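PDB 2ACA: putative adenylate cyclase from Vibrio parahaemolyticus, which is of unknown function but probably binds a triphosphate-bearing substrate in a tunnel, as do the class IV adenylate cyclases and other members of the CYTH family. Local coordinates for residues K20-F25 and I125-L130; F47-T50 and T54-Q57; K113-F118 and F136-I141. One frame throughout, in Å; residues are numbered along the deposited sequence.

In the fold
All three contacts lie within the CYTH domain and reach its antiparallel sheet. Along the chain, 20-25 opens contact 1, contact 2 opens and closes inside that loop, and 113-118, 125-130 and 136-141 follow, so contacts 1 and 3 interlock. These two have centres about 8 Å apart and use neighbouring strands: 123-130 of contact 1 lies between 106-120 and 134-143 of contact 3, and the Asp128-Arg115 salt bridge joins them. One side of 123-130 packs on helix 22-30, while its other side looks into the phosphate-holding interior. Contact 2, where strand 35-49 runs into helix 54-57, lies across the chain's centre from contact 1, with centres about 30 Å from contact 1 and 25 Å from contact 3.

Contact 1. Residues K20-F25 and I125-L130; sequences KNHDAF and ITLDFL
Phe25 and Leu127 both carry CG opposite the backbone nitrogen, with chi1 at 174° and -179°, which sends the ring from the helix and the isobutyl group from the strand alongside each other in opposite directions. With chi2 near 62°, the two methyls of Leu127 divide the work. CD1 sits 4.2 Å above the plane of the Phe25 ring, over one face but displaced toward the rim, and CD2 comes within 4.1 Å of CD1 of Phe25. The edge of the same ring is taken up by Ile125, whose CG2 lies near the ring plane, 3.6 Å from CZ of Phe25. Ile125 and Leu127, two positions apart on the helix-facing side of the strand, thus touch one phenyl group in two ways, at its edge and over a face.

His22, at the start of the helix, reaches Leu127 from another direction. CD2 of Leu127 approaches its imidazole obliquely, 3.5 Å from NE2 of His22 and 3.6 Å from CD2 of His22, a plain van der Waals contact. Asn21 stands at the N-cap, and Phe25 N donates to its carbonyl O at 3.0 Å, closing the first turn from which both rings project.

The contact lays the first turn of helix 22-30 on one side of strand 123-130, which lies between strands 106-120 and 134-143. Phe25 also stacks on Phe163 and touches Ala137 and Phe139 of strand 134-143, which continues the apolar layer between helix and sheet, and the His22 ring meets that of His135.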
ATOM      1  N   LYS A  20     -27.452  19.255  10.663  1.00 59.19           N
ATOM      2  CA  LYS A  20     -27.565  20.293  11.672  1.00 60.72           C
ATOM      3  C   LYS A  20     -27.900  19.780  13.074  1.00 60.46           C
ATOM      4  O   LYS A  20     -27.894  20.556  14.021  1.00 60.64           O
ATOM      5  CB  LYS A  20     -28.588  21.337  11.212  1.00 69.33           C
ATOM      6  CG  LYS A  20     -28.162  22.061   9.930  1.00 70.43           C
ATOM      7  CD  LYS A  20     -29.133  23.171   9.528  1.00 70.98           C
ATOM      8  CE  LYS A  20     -30.478  22.615   9.073  1.00 71.29           C
ATOM      9  NZ  LYS A  20     -31.403  23.692   8.619  1.00 69.58           N
ATOM     10  N   ASN A  21     -28.164  18.481  13.223  1.00 34.56           N
ATOM     11  CA  ASN A  21     -28.495  17.927  14.536  1.00 35.81           C
ATOM     12  C   ASN A  21     -27.875  16.544  14.735  1.00 36.23           C
ATOM     13  O   ASN A  21     -28.319  15.558  14.144  1.00 35.25           O
ATOM     14  CB  ASN A  21     -30.017  17.862  14.688  1.00 95.21           C
ATOM     15  CG  ASN A  21     -30.462  17.864  16.137  1.00 96.73           C
ATOM     16  OD1 ASN A  21     -31.651  17.997  16.427  1.00 97.32           O
ATOM     17  ND2 ASN A  21     -29.513  17.713  17.053  1.00 96.40           N
ATOM     18  N   HIS A  22     -26.854  16.461  15.580  1.00 48.78           N
ATOM     19  CA  HIS A  22     -26.178  15.186  15.797  1.00 49.89           C
ATOM     20  C   HIS A  22     -27.043  14.132  16.467  1.00 50.06           C
ATOM     21  O   HIS A  22     -27.475  13.160  15.836  1.00 50.30           O
ATOM     22  CB  HIS A  22     -24.894  15.399  16.613  1.00 86.16           C
ATOM     23  CG  HIS A  22     -24.102  14.147  16.835  1.00 87.89           C
ATOM     24  ND1 HIS A  22     -24.504  13.154  17.702  1.00 88.79           N
ATOM     25  CD2 HIS A  22     -22.940  13.718  16.288  1.00 88.37           C
ATOM     26  CE1 HIS A  22     -23.625  12.170  17.682  1.00 88.46           C
ATOM     27  NE2 HIS A  22     -22.665  12.487  16.831  1.00 88.48           N
ATOM     28  N   ASP A  23     -27.304  14.331  17.748  1.00 78.86           N
ATOM     29  CA  ASP A  23     -28.083  13.364  18.492  1.00 78.90           C
ATOM     30  C   ASP A  23     -29.378  12.992  17.816  1.00 78.19           C
ATOM     31  O   ASP A  23     -29.867  11.874  17.966  1.00 78.40           O
ATOM     32  CB  ASP A  23     -28.381  13.883  19.883  1.00117.82           C
ATOM     33  CG  ASP A  23     -28.306  12.793  20.910  1.00118.93           C
ATOM     34  OD1 ASP A  23     -29.193  11.912  20.918  1.00119.23           O
ATOM     35  OD2 ASP A  23     -27.344  12.800  21.703  1.00120.15           O
ATOM     36  N   ALA A  24     -29.933  13.951  17.084  1.00 38.02           N
ATOM     37  CA  ALA A  24     -31.174  13.747  16.363  1.00 37.55           C
ATOM     38  C   ALA A  24     -30.872  12.693  15.322  1.00 36.81           C
ATOM     39  O   ALA A  24     -31.529  11.652  15.256  1.00 35.42           O
ATOM     40  CB  ALA A  24     -31.608  15.037  15.695  1.00 63.57           C
ATOM     41  N   PHE A  25     -29.854  12.981  14.515  1.00 46.91           N
ATOM     42  CA  PHE A  25     -29.405  12.073  13.477  1.00 46.42           C
ATOM     43  C   PHE A  25     -29.055  10.759  14.155  1.00 47.45           C
ATOM     44  O   PHE A  25     -29.437   9.688  13.689  1.00 47.14           O
ATOM     45  CB  PHE A  25     -28.171  12.653  12.761  1.00 49.03           C
ATOM     46  CG  PHE A  25     -27.539  11.714  11.763  1.00 47.47           C
ATOM     47  CD1 PHE A  25     -26.749  10.649  12.189  1.00 46.98           C
ATOM     48  CD2 PHE A  25     -27.745  11.888  10.394  1.00 46.96           C
ATOM     49  CE1 PHE A  25     -26.174   9.770  11.270  1.00 46.17           C
ATOM     50  CE2 PHE A  25     -27.173  11.013   9.466  1.00 46.05           C
ATOM     51  CZ  PHE A  25     -26.385   9.951   9.909  1.00 46.71           C
ATOM     52  N   ILE A 125     -22.955   4.637   6.088  1.00 24.09           N
ATOM     53  CA  ILE A 125     -23.379   5.931   6.586  1.00 22.20           C
ATOM     54  C   ILE A 125     -22.201   6.536   7.327  1.00 20.32           C
ATOM     55  O   ILE A 125     -21.718   5.955   8.293  1.00 19.94           O
ATOM     56  CB  ILE A 125     -24.553   5.826   7.574  1.00 31.60           C
ATOM     57  CG1 ILE A 125     -25.780   5.220   6.886  1.00 32.79           C
ATOM     58  CG2 ILE A 125     -24.867   7.209   8.131  1.00 29.26           C
ATOM     59  CD1 ILE A 125     -27.017   5.183   7.774  1.00 32.86           C
ATOM     60  N   THR A 126     -21.735   7.694   6.871  1.00 25.21           N
ATOM     61  CA  THR A 126     -20.607   8.373   7.502  1.00 24.56           C
ATOM     62  C   THR A 126     -21.037   9.674   8.180  1.00 24.00           C
ATOM     63  O   THR A 126     -21.710  10.512   7.581  1.00 23.04           O
ATOM     64  CB  THR A 126     -19.495   8.690   6.459  1.00 25.20           C
ATOM     65  OG1 THR A 126     -19.001   7.464   5.908  1.00 29.60           O
ATOM     66  CG2 THR A 126     -18.324   9.431   7.104  1.00 25.61           C
ATOM     67  N   LEU A 127     -20.641   9.841   9.434  1.00 28.18           N
ATOM     68  CA  LEU A 127     -20.968  11.054  10.169  1.00 28.66           C
ATOM     69  C   LEU A 127     -19.646  11.736  10.548  1.00 28.09           C
ATOM     70  O   LEU A 127     -18.833  11.171  11.276  1.00 27.87           O
ATOM     71  CB  LEU A 127     -21.794  10.712  11.418  1.00 30.00           C
ATOM     72  CG  LEU A 127     -22.228  11.896  12.286  1.00 33.44           C
ATOM     73  CD1 LEU A 127     -23.115  12.814  11.463  1.00 33.82           C
ATOM     74  CD2 LEU A 127     -22.982  11.417  13.525  1.00 34.07           C
ATOM     75  N   ASP A 128     -19.438  12.949  10.043  1.00 22.23           N
ATOM     76  CA  ASP A 128     -18.212  13.695  10.294  1.00 23.71           C
ATOM     77  C   ASP A 128     -18.431  14.994  11.044  1.00 25.08           C
ATOM     78  O   ASP A 128     -19.512  15.585  10.992  1.00 25.33           O
ATOM     79  CB  ASP A 128     -17.527  14.029   8.966  1.00 27.47           C
ATOM     80  CG  ASP A 128     -17.069  12.802   8.223  1.00 28.22           C
ATOM     81  OD1 ASP A 128     -16.819  12.911   7.003  1.00 26.64           O
ATOM     82  OD2 ASP A 128     -16.952  11.733   8.855  1.00 26.74           O
ATOM     83  N   PHE A 129     -17.391  15.450  11.729  1.00 26.13           N
ATOM     84  CA  PHE A 129     -17.457  16.709  12.449  1.00 29.21           C
ATOM     85  C   PHE A 129     -16.203  17.536  12.230  1.00 30.43           C
ATOM     86  O   PHE A 129     -15.126  17.217  12.755  1.00 31.28           O
ATOM     87  CB  PHE A 129     -17.628  16.499  13.951  1.00 43.56           C
ATOM     88  CG  PHE A 129     -17.436  17.760  14.753  1.00 47.31           C
ATOM     89  CD1 PHE A 129     -18.316  18.830  14.612  1.00 48.45           C
ATOM     90  CD2 PHE A 129     -16.354  17.889  15.620  1.00 47.15           C
ATOM     91  CE1 PHE A 129     -18.121  20.010  15.320  1.00 49.68           C
ATOM     92  CE2 PHE A 129     -16.150  19.060  16.330  1.00 49.18           C
ATOM     93  CZ  PHE A 129     -17.034  20.125  16.181  1.00 49.92           C
ATOM     94  N   LEU A 130     -16.332  18.600  11.457  1.00 33.31           N
ATOM     95  CA  LEU A 130     -15.195  19.459  11.237  1.00 36.46           C
ATOM     96  C   LEU A 130     -15.306  20.599  12.221  1.00 38.76           C
ATOM     97  O   LEU A 130     -16.245  21.403  12.168  1.00 39.53           O
ATOM     98  CB  LEU A 130     -15.186  19.995   9.816  1.00 38.71           C
ATOM     99  CG  LEU A 130     -14.096  19.481   8.891  1.00 40.26           C
ATOM    100  CD1 LEU A 130     -14.275  17.995   8.627  1.00 40.20           C
ATOM    101  CD2 LEU A 130     -14.175  20.281   7.605  1.00 39.87           C
TER

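Contact 2. Residues F47-T50 and T54-Q57; sequences FYDT and TLTQ
Asp49 ends strand 35-49 and turns its carboxylate toward the first turn of helix 54-57. Its CB leaves the backbone with CG opposite the backbone nitrogen (chi1 -153°), and CG comes to lie 3.6 Å from both N and CB of Leu55. From there the two oxygens part company. OD1 accepts Leu55 N at 3.0 Å on its syn side, somewhat out of the carboxylate plane, and takes Thr50 N, the amide of the next residue along its own chain, on the anti side. OD2 reaches one residue further: Thr56 N donates to it from the syn side at 2.8 Å, and the hydroxyl OG1 of Thr56 donates to it at 2.7 Å, nearly along the C-O bond. Each oxygen is therefore gripped by two donors, which fixes the rotation of the group. A carboxylate facing two backbone N-H groups at the start of a helix probably gains from their partial positive charge.

Helix 54-57 is the short turn in the connection between strands 35-49 and 61-68, antiparallel neighbours in the CYTH sheet, and these bonds tie it to the end of the first of them. A second, longer link lies beside the first. Thr50 has OG1 between its backbone N and carbonyl carbon (chi1 65°), where it accepts Thr54 N at 3.3 Å with a fairly straight N-H angle of 166°; the same hydroxyl is also bonded to NE2 of Gln52 in the intervening turn. CB of Leu55 packs against the Asp49 carboxylate, 3.4 Å from OD1 of Asp49. The Leu55 side chain also rests on Leu62 of strand 61-68 and on Tyr105.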
ATOM      1  N   PHE A  47      -3.093  14.568   1.287  1.00 14.29           N
ATOM      2  CA  PHE A  47      -3.280  14.567  -0.162  1.00 15.79           C
ATOM      3  C   PHE A  47      -1.935  14.799  -0.847  1.00 15.45           C
ATOM      4  O   PHE A  47      -1.164  15.668  -0.433  1.00 14.77           O
ATOM      5  CB  PHE A  47      -4.264  15.659  -0.588  1.00 15.38           C
ATOM      6  CG  PHE A  47      -5.647  15.475  -0.040  1.00 19.25           C
ATOM      7  CD1 PHE A  47      -5.883  15.546   1.332  1.00 17.52           C
ATOM      8  CD2 PHE A  47      -6.714  15.205  -0.895  1.00 19.23           C
ATOM      9  CE1 PHE A  47      -7.168  15.346   1.846  1.00 20.29           C
ATOM     10  CE2 PHE A  47      -7.999  15.004  -0.396  1.00 21.18           C
ATOM     11  CZ  PHE A  47      -8.226  15.074   0.978  1.00 21.32           C
ATOM     12  N   TYR A  48      -1.671  14.035  -1.904  1.00 16.81           N
ATOM     13  CA  TYR A  48      -0.413  14.154  -2.641  1.00 13.92           C
ATOM     14  C   TYR A  48      -0.564  14.500  -4.108  1.00 15.35           C
ATOM     15  O   TYR A  48      -1.601  14.250  -4.727  1.00 14.93           O
ATOM     16  CB  TYR A  48       0.382  12.852  -2.572  1.00 10.37           C
ATOM     17  CG  TYR A  48       0.890  12.496  -1.209  1.00 10.84           C
ATOM     18  CD1 TYR A  48       0.044  11.947  -0.255  1.00 10.59           C
ATOM     19  CD2 TYR A  48       2.224  12.698  -0.873  1.00 10.51           C
ATOM     20  CE1 TYR A  48       0.512  11.611   0.999  1.00 13.62           C
ATOM     21  CE2 TYR A  48       2.702  12.362   0.382  1.00 13.08           C
ATOM     22  CZ  TYR A  48       1.842  11.821   1.310  1.00 13.18           C
ATOM     23  OH  TYR A  48       2.299  11.494   2.554  1.00 15.49           O
ATOM     24  N   ASP A  49       0.508  15.060  -4.658  1.00 11.51           N
ATOM     25  CA  ASP A  49       0.571  15.406  -6.069  1.00 16.20           C
ATOM     26  C   ASP A  49       2.008  15.796  -6.424  1.00 16.60           C
ATOM     27  O   ASP A  49       2.832  16.022  -5.542  1.00 17.48           O
ATOM     28  CB  ASP A  49      -0.386  16.556  -6.408  1.00 23.32           C
ATOM     29  CG  ASP A  49      -0.843  16.517  -7.866  1.00 24.65           C
ATOM     30  OD1 ASP A  49      -0.127  15.904  -8.690  1.00 26.26           O
ATOM     31  OD2 ASP A  49      -1.905  17.096  -8.193  1.00 24.75           O
ATOM     32  N   THR A  50       2.305  15.863  -7.714  1.00 19.17           N
ATOM     33  CA  THR A  50       3.640  16.227  -8.165  1.00 21.88           C
ATOM     34  C   THR A  50       3.795  17.744  -8.095  1.00 23.68           C
ATOM     35  O   THR A  50       2.844  18.464  -7.768  1.00 23.34           O
ATOM     36  CB  THR A  50       3.871  15.779  -9.614  1.00 19.78           C
ATOM     37  OG1 THR A  50       2.986  16.497 -10.480  1.00 22.49           O
ATOM     38  CG2 THR A  50       3.602  14.284  -9.761  1.00 19.97           C
ATOM     39  N   THR A  54       0.057  17.568 -11.454  1.00 19.92           N
ATOM     40  CA  THR A  54      -0.430  16.724 -12.545  1.00 16.73           C
ATOM     41  C   THR A  54      -1.727  15.960 -12.255  1.00 15.33           C
ATOM     42  O   THR A  54      -2.638  15.926 -13.088  1.00 12.69           O
ATOM     43  CB  THR A  54       0.677  15.734 -12.946  1.00 21.30           C
ATOM     44  OG1 THR A  54       1.815  16.486 -13.382  1.00 24.05           O
ATOM     45  CG2 THR A  54       0.212  14.799 -14.061  1.00 18.43           C
ATOM     46  N   LEU A  55      -1.806  15.338 -11.087  1.00 13.48           N
ATOM     47  CA  LEU A  55      -3.005  14.609 -10.719  1.00 15.28           C
ATOM     48  C   LEU A  55      -4.219  15.547 -10.609  1.00 14.48           C
ATOM     49  O   LEU A  55      -5.317  15.207 -11.050  1.00 13.17           O
ATOM     50  CB  LEU A  55      -2.780  13.876  -9.399  1.00 21.07           C
ATOM     51  CG  LEU A  55      -1.731  12.766  -9.498  1.00 22.03           C
ATOM     52  CD1 LEU A  55      -1.480  12.176  -8.128  1.00 19.99           C
ATOM     53  CD2 LEU A  55      -2.212  11.702 -10.471  1.00 20.45           C
ATOM     54  N   THR A  56      -4.014  16.727 -10.034  1.00 18.27           N
ATOM     55  CA  THR A  56      -5.102  17.682  -9.878  1.00 20.28           C
ATOM     56  C   THR A  56      -5.613  18.191 -11.231  1.00 21.06           C
ATOM     57  O   THR A  56      -6.810  18.390 -11.408  1.00 21.16           O
ATOM     58  CB  THR A  56      -4.669  18.876  -8.998  1.00 20.47           C
ATOM     59  OG1 THR A  56      -4.197  18.387  -7.736  1.00 21.35           O
ATOM     60  CG2 THR A  56      -5.849  19.804  -8.736  1.00 20.13           C
ATOM     61  N   GLN A  57      -4.709  18.379 -12.186  1.00 23.65           N
ATOM     62  CA  GLN A  57      -5.093  18.860 -13.511  1.00 24.30           C
ATOM     63  C   GLN A  57      -5.891  17.810 -14.273  1.00 22.79           C
ATOM     64  O   GLN A  57      -6.688  18.136 -15.150  1.00 22.68           O
ATOM     65  CB  GLN A  57      -3.852  19.223 -14.322  1.00 58.75           C
ATOM     66  CG  GLN A  57      -2.966  20.255 -13.668  1.00 64.54           C
ATOM     67  CD  GLN A  57      -1.641  20.401 -14.387  1.00 66.74           C
ATOM     68  OE1 GLN A  57      -0.768  21.167 -13.967  1.00 68.16           O
ATOM     69  NE2 GLN A  57      -1.479  19.658 -15.477  1.00 66.48           N
TER

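Contact 3. Residues K113-F118 and F136-I141; sequences KIRSIF and FAEFAI. With PO4 (phosphate ion), chain D.
Charge joins Arg115 and Glu138, which project from strands separated in the sheet by strand 123-130; their side chains cross at about a right angle. NH2 of Arg115 stands 3.4 Å from OE1 of Glu138, but the oxygen lies well out of the guanidinium plane, the two flat groups being turned 47° apart. This is a salt bridge of charges alone, with no N-H directed at the oxygen. The strongest polar partner of Arg115 is Asp128, whose OD1 pairs with NH2; NH1 forms a further salt bridge with OE1 of Glu43. A bend at chi3 (-71°) carries the arginine's end toward Glu138.

Hydrogen bonds tie the arginine to the phosphate ion, both of them weak. O3 of the phosphate is reached by NH1 of Arg115 at 2.9 Å and by NH2 of Arg115 at 3.3 Å, and Arg65 adds a further bond to the ion through its NH1.

Around Glu138, whose OE1 lies 2.9 Å from the phosphate O3, strand 11-19 supplies both signs of charge: Glu14 comes close to OE1, and Lys16 forms a long, weak ion pair with OE2. Inward-facing arginines, lysines and acids from several strands surrounding a phosphate are characteristic of the CYTH triphosphate tunnel. The ion probably came from the crystallisation liquor, yet its position is consistent with a site for substrate phosphates.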
ATOM      1  N   LYS A 113     -10.176  15.213  11.176  1.00 18.00           N
ATOM      2  CA  LYS A 113     -11.614  15.318  11.380  1.00 18.70           C
ATOM      3  C   LYS A 113     -11.993  14.135  12.251  1.00 18.59           C
ATOM      4  O   LYS A 113     -11.257  13.148  12.312  1.00 14.83           O
ATOM      5  CB  LYS A 113     -12.361  15.232  10.039  1.00 36.12           C
ATOM      6  CG  LYS A 113     -12.533  13.805   9.538  1.00 40.00           C
ATOM      7  CD  LYS A 113     -12.434  13.657   8.021  1.00 45.56           C
ATOM      8  CE  LYS A 113     -13.664  14.154   7.295  1.00 48.46           C
ATOM      9  NZ  LYS A 113     -13.670  15.628   7.226  1.00 52.39           N
ATOM     10  N   ILE A 114     -13.124  14.248  12.943  1.00 23.72           N
ATOM     11  CA  ILE A 114     -13.605  13.173  13.793  1.00 23.49           C
ATOM     12  C   ILE A 114     -14.644  12.464  12.941  1.00 23.46           C
ATOM     13  O   ILE A 114     -15.533  13.104  12.379  1.00 25.62           O
ATOM     14  CB  ILE A 114     -14.241  13.730  15.092  1.00 21.98           C
ATOM     15  CG1 ILE A 114     -13.217  14.591  15.837  1.00 23.30           C
ATOM     16  CG2 ILE A 114     -14.693  12.592  15.990  1.00 18.16           C
ATOM     17  CD1 ILE A 114     -11.938  13.849  16.241  1.00 25.28           C
ATOM     18  N   ARG A 115     -14.534  11.148  12.828  1.00 19.54           N
ATOM     19  CA  ARG A 115     -15.465  10.413  11.987  1.00 18.62           C
ATOM     20  C   ARG A 115     -16.081   9.155  12.594  1.00 19.05           C
ATOM     21  O   ARG A 115     -15.510   8.524  13.487  1.00 17.14           O
ATOM     22  CB  ARG A 115     -14.769  10.072  10.658  1.00 13.69           C
ATOM     23  CG  ARG A 115     -15.412   8.947   9.851  1.00 12.35           C
ATOM     24  CD  ARG A 115     -14.783   8.825   8.467  1.00 13.48           C
ATOM     25  NE  ARG A 115     -15.178   9.946   7.630  1.00 13.34           N
ATOM     26  CZ  ARG A 115     -14.892  10.072   6.342  1.00 15.86           C
ATOM     27  NH1 ARG A 115     -14.186   9.137   5.719  1.00 15.70           N
ATOM     28  NH2 ARG A 115     -15.351  11.123   5.668  1.00 15.86           N
ATOM     29  N   SER A 116     -17.267   8.816  12.094  1.00 19.60           N
ATOM     30  CA  SER A 116     -18.002   7.631  12.508  1.00 22.81           C
ATOM     31  C   SER A 116     -18.582   7.004  11.251  1.00 24.83           C
ATOM     32  O   SER A 116     -19.103   7.706  10.381  1.00 25.52           O
ATOM     33  CB  SER A 116     -19.148   7.990  13.462  1.00 27.86           C
ATOM     34  OG  SER A 116     -18.670   8.373  14.735  1.00 29.61           O
ATOM     35  N   ILE A 117     -18.479   5.686  11.148  1.00 33.76           N
ATOM     36  CA  ILE A 117     -19.013   4.983   9.996  1.00 34.46           C
ATOM     37  C   ILE A 117     -19.909   3.832  10.450  1.00 36.47           C
ATOM     38  O   ILE A 117     -19.522   3.035  11.311  1.00 36.02           O
ATOM     39  CB  ILE A 117     -17.879   4.438   9.105  1.00 23.68           C
ATOM     40  CG1 ILE A 117     -16.985   5.596   8.646  1.00 24.14           C
ATOM     41  CG2 ILE A 117     -18.467   3.713   7.893  1.00 22.36           C
ATOM     42  CD1 ILE A 117     -15.954   5.219   7.572  1.00 22.11           C
ATOM     43  N   PHE A 118     -21.112   3.761   9.876  1.00 36.61           N
ATOM     44  CA  PHE A 118     -22.069   2.713  10.213  1.00 37.80           C
ATOM     45  C   PHE A 118     -22.517   1.962   8.976  1.00 39.54           C
ATOM     46  O   PHE A 118     -22.415   2.464   7.860  1.00 39.15           O
ATOM     47  CB  PHE A 118     -23.304   3.297  10.893  1.00 25.96           C
ATOM     48  CG  PHE A 118     -22.995   4.183  12.052  1.00 23.22           C
ATOM     49  CD1 PHE A 118     -22.822   5.548  11.868  1.00 23.18           C
ATOM     50  CD2 PHE A 118     -22.875   3.658  13.330  1.00 22.17           C
ATOM     51  CE1 PHE A 118     -22.534   6.377  12.937  1.00 21.28           C
ATOM     52  CE2 PHE A 118     -22.585   4.482  14.409  1.00 21.58           C
ATOM     53  CZ  PHE A 118     -22.415   5.845  14.212  1.00 21.49           C
ATOM     54  N   PHE A 136     -21.309  16.731   9.044  1.00 30.63           N
ATOM     55  CA  PHE A 136     -21.606  16.316   7.675  1.00 27.25           C
ATOM     56  C   PHE A 136     -21.944  14.828   7.675  1.00 25.80           C
ATOM     57  O   PHE A 136     -21.537  14.094   8.577  1.00 26.46           O
ATOM     58  CB  PHE A 136     -20.386  16.575   6.793  1.00 21.85           C
ATOM     59  CG  PHE A 136     -20.066  18.027   6.610  1.00 19.29           C
ATOM     60  CD1 PHE A 136     -20.610  18.737   5.547  1.00 17.78           C
ATOM     61  CD2 PHE A 136     -19.220  18.687   7.491  1.00 18.43           C
ATOM     62  CE1 PHE A 136     -20.320  20.088   5.351  1.00 14.10           C
ATOM     63  CE2 PHE A 136     -18.920  20.039   7.310  1.00 18.81           C
ATOM     64  CZ  PHE A 136     -19.476  20.741   6.230  1.00 17.20           C
ATOM     65  N   ALA A 137     -22.693  14.384   6.672  1.00 26.08           N
ATOM     66  CA  ALA A 137     -23.058  12.977   6.566  1.00 25.28           C
ATOM     67  C   ALA A 137     -22.896  12.491   5.132  1.00 25.73           C
ATOM     68  O   ALA A 137     -23.197  13.215   4.182  1.00 25.82           O
ATOM     69  CB  ALA A 137     -24.491  12.761   7.031  1.00 33.16           C
ATOM     70  N   GLU A 138     -22.412  11.262   4.978  1.00 23.04           N
ATOM     71  CA  GLU A 138     -22.224  10.694   3.655  1.00 24.87           C
ATOM     72  C   GLU A 138     -22.936   9.359   3.592  1.00 24.04           C
ATOM     73  O   GLU A 138     -22.864   8.573   4.531  1.00 24.12           O
ATOM     74  CB  GLU A 138     -20.738  10.477   3.351  1.00 36.16           C
ATOM     75  CG  GLU A 138     -19.868  11.699   3.555  1.00 39.63           C
ATOM     76  CD  GLU A 138     -18.425  11.471   3.126  1.00 42.81           C
ATOM     77  OE1 GLU A 138     -17.852  10.418   3.477  1.00 42.36           O
ATOM     78  OE2 GLU A 138     -17.861  12.348   2.440  1.00 44.07           O
ATOM     79  N   PHE A 139     -23.631   9.121   2.485  1.00 19.32           N
ATOM     80  CA  PHE A 139     -24.337   7.872   2.265  1.00 20.95           C
ATOM     81  C   PHE A 139     -23.740   7.325   0.988  1.00 22.00           C
ATOM     82  O   PHE A 139     -23.635   8.047  -0.002  1.00 22.08           O
ATOM     83  CB  PHE A 139     -25.839   8.123   2.098  1.00 23.81           C
ATOM     84  CG  PHE A 139     -26.492   8.682   3.326  1.00 22.88           C
ATOM     85  CD1 PHE A 139     -26.331  10.017   3.665  1.00 23.24           C
ATOM     86  CD2 PHE A 139     -27.224   7.861   4.177  1.00 23.78           C
ATOM     87  CE1 PHE A 139     -26.891  10.532   4.840  1.00 24.03           C
ATOM     88  CE2 PHE A 139     -27.786   8.368   5.352  1.00 23.78           C
ATOM     89  CZ  PHE A 139     -27.616   9.706   5.681  1.00 21.90           C
ATOM     90  N   ALA A 140     -23.335   6.062   0.995  1.00 21.93           N
ATOM     91  CA  ALA A 140     -22.720   5.508  -0.200  1.00 25.93           C
ATOM     92  C   ALA A 140     -22.737   3.989  -0.291  1.00 28.96           C
ATOM     93  O   ALA A 140     -23.070   3.290   0.665  1.00 28.84           O
ATOM     94  CB  ALA A 140     -21.274   6.009  -0.306  1.00 20.22           C
ATOM     95  N   ILE A 141     -22.357   3.500  -1.465  1.00 35.54           N
ATOM     96  CA  ILE A 141     -22.279   2.078  -1.746  1.00 41.51           C
ATOM     97  C   ILE A 141     -21.288   1.906  -2.885  1.00 45.14           C
ATOM     98  O   ILE A 141     -21.398   2.585  -3.907  1.00 46.21           O
ATOM     99  CB  ILE A 141     -23.648   1.511  -2.187  1.00 73.66           C
ATOM    100  CG1 ILE A 141     -23.475   0.104  -2.761  1.00 74.48           C
ATOM    101  CG2 ILE A 141     -24.283   2.420  -3.224  1.00 74.02           C
ATOM    102  CD1 ILE A 141     -22.935  -0.903  -1.771  1.00 76.59           C
TER
HETATM  103  P   PO4 D 304     -14.666   9.571   1.765  1.00 47.28           P
HETATM  104  O1  PO4 D 304     -14.185  10.970   1.913  1.00 47.55           O
HETATM  105  O2  PO4 D 304     -15.704   9.511   0.703  1.00 48.96           O
HETATM  106  O3  PO4 D 304     -15.247   9.111   3.050  1.00 48.82           O
HETATM  107  O4  PO4 D 304     -13.529   8.692   1.395  1.00 49.87           O